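Local coordinates for 14 kDa fatty acid-binding protein (Schistosoma mansoni, PDB 1VYG), which binds long-chain fatty acids such as arachidonic and oleic acid inside a beta-barrel and may take part in their transport, at residues 93-98 against 106-111. Sequence-based numbering, arbitrary orientation.
With ACD (arachidonic acid), chain B.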
loop_
_atom_site.group_PDB
_atom_site.type_symbol
_atom_site.label_atom_id
_atom_site.label_comp_id
_atom_site.label_asym_id
_atom_site.label_seq_id
_atom_site.Cartn_x
_atom_site.Cartn_y
_atom_site.Cartn_z
ATOM N N LYS A 93 11.434 -6.414 -0.967
ATOM C CA LYS A 93 10.253 -6.536 -0.107
ATOM C C LYS A 93 10.247 -5.497 1.009
ATOM O O LYS A 93 11.275 -5.195 1.594
ATOM C CB LYS A 93 10.174 -7.950 0.483
ATOM C CG LYS A 93 8.936 -8.224 1.311
ATOM C CD LYS A 93 8.399 -9.637 1.126
ATOM C CE LYS A 93 8.468 -10.470 2.388
ATOM N NZ LYS A 93 7.760 -11.782 2.223
ATOM N N LEU A 94 9.074 -4.939 1.279
ATOM C CA LEU A 94 8.861 -4.123 2.468
ATOM C C LEU A 94 7.465 -4.336 3.036
ATOM O O LEU A 94 6.595 -4.900 2.372
ATOM C CB LEU A 94 9.137 -2.648 2.184
ATOM C CG LEU A 94 8.642 -2.007 0.902
ATOM C CD1 LEU A 94 7.157 -1.744 1.036
ATOM C CD2 LEU A 94 9.393 -0.708 0.591
ATOM N N THR A 95 7.274 -3.910 4.286
ATOM C CA THR A 95 6.060 -4.198 5.033
ATOM C C THR A 95 5.553 -2.994 5.838
ATOM O O THR A 95 6.183 -2.541 6.774
ATOM C CB THR A 95 6.299 -5.401 5.944
ATOM O OG1 THR A 95 6.728 -6.513 5.151
ATOM C CG2 THR A 95 5.002 -5.890 6.592
ATOM N N GLN A 96 4.377 -2.511 5.461
ATOM C CA GLN A 96 3.805 -1.320 6.020
ATOM C C GLN A 96 2.694 -1.765 6.920
ATOM O O GLN A 96 1.666 -2.239 6.436
ATOM C CB GLN A 96 3.262 -0.417 4.909
ATOM C CG GLN A 96 2.208 0.571 5.365
ATOM C CD GLN A 96 1.983 1.685 4.381
ATOM O OE1 GLN A 96 2.168 1.509 3.178
ATOM N NE2 GLN A 96 1.565 2.835 4.883
ATOM N N THR A 97 2.875 -1.594 8.225
ATOM C CA THR A 97 1.807 -1.900 9.167
ATOM C C THR A 97 1.123 -0.582 9.508
ATOM O O THR A 97 1.765 0.444 9.619
ATOM C CB THR A 97 2.316 -2.690 10.408
ATOM O OG1 THR A 97 2.621 -1.796 11.468
ATOM C CG2 THR A 97 3.666 -3.402 10.132
ATOM N N GLN A 98 -0.193 -0.623 9.618
ATOM C CA GLN A 98 -1.014 0.564 9.731
ATOM C C GLN A 98 -1.888 0.336 10.939
ATOM O O GLN A 98 -2.736 -0.568 10.939
ATOM C CB GLN A 98 -1.900 0.751 8.493
ATOM C CG GLN A 98 -1.248 1.551 7.400
ATOM C CD GLN A 98 -2.138 1.734 6.185
ATOM O OE1 GLN A 98 -2.870 0.834 5.804
ATOM N NE2 GLN A 98 -2.072 2.904 5.582
ATOM N N VAL A 106 -1.553 -4.826 7.880
ATOM C CA VAL A 106 -0.199 -5.091 7.421
ATOM C C VAL A 106 -0.196 -5.230 5.906
ATOM O O VAL A 106 -0.970 -6.015 5.340
ATOM C CB VAL A 106 0.328 -6.407 7.993
ATOM C CG1 VAL A 106 1.769 -6.683 7.472
ATOM C CG2 VAL A 106 0.285 -6.368 9.517
ATOM N N ILE A 107 0.690 -4.500 5.249
ATOM C CA ILE A 107 0.703 -4.447 3.806
ATOM C C ILE A 107 2.088 -4.826 3.344
ATOM O O ILE A 107 3.018 -4.012 3.377
ATOM C CB ILE A 107 0.328 -3.039 3.318
ATOM C CG1 ILE A 107 -1.081 -2.676 3.763
ATOM C CG2 ILE A 107 0.391 -2.942 1.831
ATOM C CD1 ILE A 107 -1.195 -1.269 4.254
ATOM N N VAL A 108 2.222 -6.076 2.932
ATOM C CA VAL A 108 3.451 -6.568 2.355
ATOM C C VAL A 108 3.363 -6.188 0.883
ATOM O O VAL A 108 2.353 -6.472 0.238
ATOM C CB VAL A 108 3.616 -8.105 2.605
ATOM C CG1 VAL A 108 4.960 -8.629 2.119
ATOM C CG2 VAL A 108 3.474 -8.430 4.113
ATOM N N ARG A 109 4.368 -5.443 0.411
ATOM C CA ARG A 109 4.635 -5.196 -0.998
ATOM C C ARG A 109 5.936 -5.881 -1.351
ATOM O O ARG A 109 6.926 -5.706 -0.675
ATOM C CB ARG A 109 4.797 -3.706 -1.286
ATOM C CG ARG A 109 3.591 -2.860 -0.894
ATOM C CD ARG A 109 3.686 -1.418 -1.335
ATOM N NE ARG A 109 2.388 -0.787 -1.207
ATOM C CZ ARG A 109 1.870 -0.367 -0.049
ATOM N NH1 ARG A 109 2.549 -0.432 1.088
ATOM N NH2 ARG A 109 0.660 0.152 -0.034
ATOM N N GLU A 110 5.933 -6.637 -2.435
ATOM C CA GLU A 110 7.063 -7.459 -2.816
ATOM C C GLU A 110 7.256 -7.371 -4.324
ATOM O O GLU A 110 6.367 -7.708 -5.072
ATOM C CB GLU A 110 6.791 -8.907 -2.422
ATOM C CG GLU A 110 8.018 -9.789 -2.493
ATOM C CD GLU A 110 7.718 -11.249 -2.218
ATOM O OE1 GLU A 110 6.578 -11.548 -1.766
ATOM O OE2 GLU A 110 8.627 -12.084 -2.480
ATOM N N VAL A 111 8.412 -6.892 -4.759
ATOM C CA VAL A 111 8.742 -6.833 -6.172
ATOM C C VAL A 111 9.292 -8.162 -6.642
ATOM O O VAL A 111 10.212 -8.685 -6.054
ATOM C CB VAL A 111 9.781 -5.746 -6.471
ATOM C CG1 VAL A 111 10.203 -5.815 -7.941
ATOM C CG2 VAL A 111 9.218 -4.362 -6.112
HETATM C C1 ACD B . -2.082 -1.023 -2.240
HETATM C C2 ACD B . -2.589 -1.563 -0.931
HETATM C C3 ACD B . -3.208 -0.410 -0.146
HETATM C C4 ACD B . -4.403 -0.926 0.661
HETATM C C5 ACD B . -4.110 -0.902 2.157
HETATM C C6 ACD B . -5.145 -0.981 3.008
HETATM C C7 ACD B . -6.568 -1.109 2.503
HETATM C C8 ACD B . -7.338 -0.119 3.292
HETATM C C9 ACD B . -8.232 0.747 2.822
HETATM C C10 ACD B . -8.661 0.913 1.399
HETATM C C11 ACD B . -10.001 1.591 1.517
HETATM C C12 ACD B . -10.714 1.979 0.477
HETATM C C13 ACD B . -10.225 1.791 -0.922
HETATM C C14 ACD B . -10.265 3.131 -1.639
HETATM C C15 ACD B . -9.536 3.378 -2.734
HETATM C C16 ACD B . -8.639 2.335 -3.384
HETATM C C17 ACD B . -7.180 2.755 -3.320
HETATM C C18 ACD B . -6.977 4.102 -4.008
HETATM C C19 ACD B . -6.480 5.105 -2.978
HETATM C C20 ACD B . -6.310 6.514 -3.551
HETATM O O1 ACD B . -1.161 -0.202 -2.299
HETATM O O2 ACD B . -2.688 -1.456 -3.337
#
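At its edge the guanidinium of Arg109 meets two oxygens, Gln96 OE1 from the partner strand and O1 of the arachidonic acid, while the CG2 methyl of Ile107, from its own strand, lies over one face, displaced toward the rim. Arg109 NH2 donates to O1 of the ligand, and Arg109 NH1 to Gln96 OE1 at 2.9 Å. The second bond lies in the plane of the glutamine's carbonyl; OE1 is 26° out of the guanidinium plane, and the amide and guanidinium planes are 52° apart. Gln96 gets there because its CG lies anti to the backbone N (chi1 158°) and the chain runs on extended; a neutral amide suits the place, accepting from NH1 probably without adding a second negative charge beside the fatty acid. Arginine suits its own, having separate N-H groups for ligand and amide, and Arg129 NE and Tyr131 OH also hydrogen-bond to the ligand's carboxylate. Ile107 CD1 touches C5 of the ligand (3.6 Å) and is packed tightly against Gln98 OE1 (3.1 Å); an apolar side chain suits a wall facing the hydrocarbon chain.

Strands 93-99 and 104-112 form an antiparallel hairpin in the wall of the fatty-acid-binding protein barrel, where residues facing inward line the lipid cavity. Paired backbone bonds tie Leu94 to Arg109 and Gln96 to Ile107; Leu94 N reaches Arg109 O at 3.0 Å. Inside, Leu94 CD1 rests on Arg109 CB, apolar carbon against the aliphatic root of the arginine.

The outer face carries Lys93, Thr95, Thr97, Val106, Val108 and Glu110. Beta-branched residues suit the extended backbone here: Thr95 turns CG2 onto Val106 CG1 and Val108 CG2, while its OG1 bonds to Asn89. Lys93 bends so that CD packs on Val108 CG1 (3.7 Å) and Glu110 CG, leaving NZ 4.2 Å from Glu110 OE1, beyond a salt bridge.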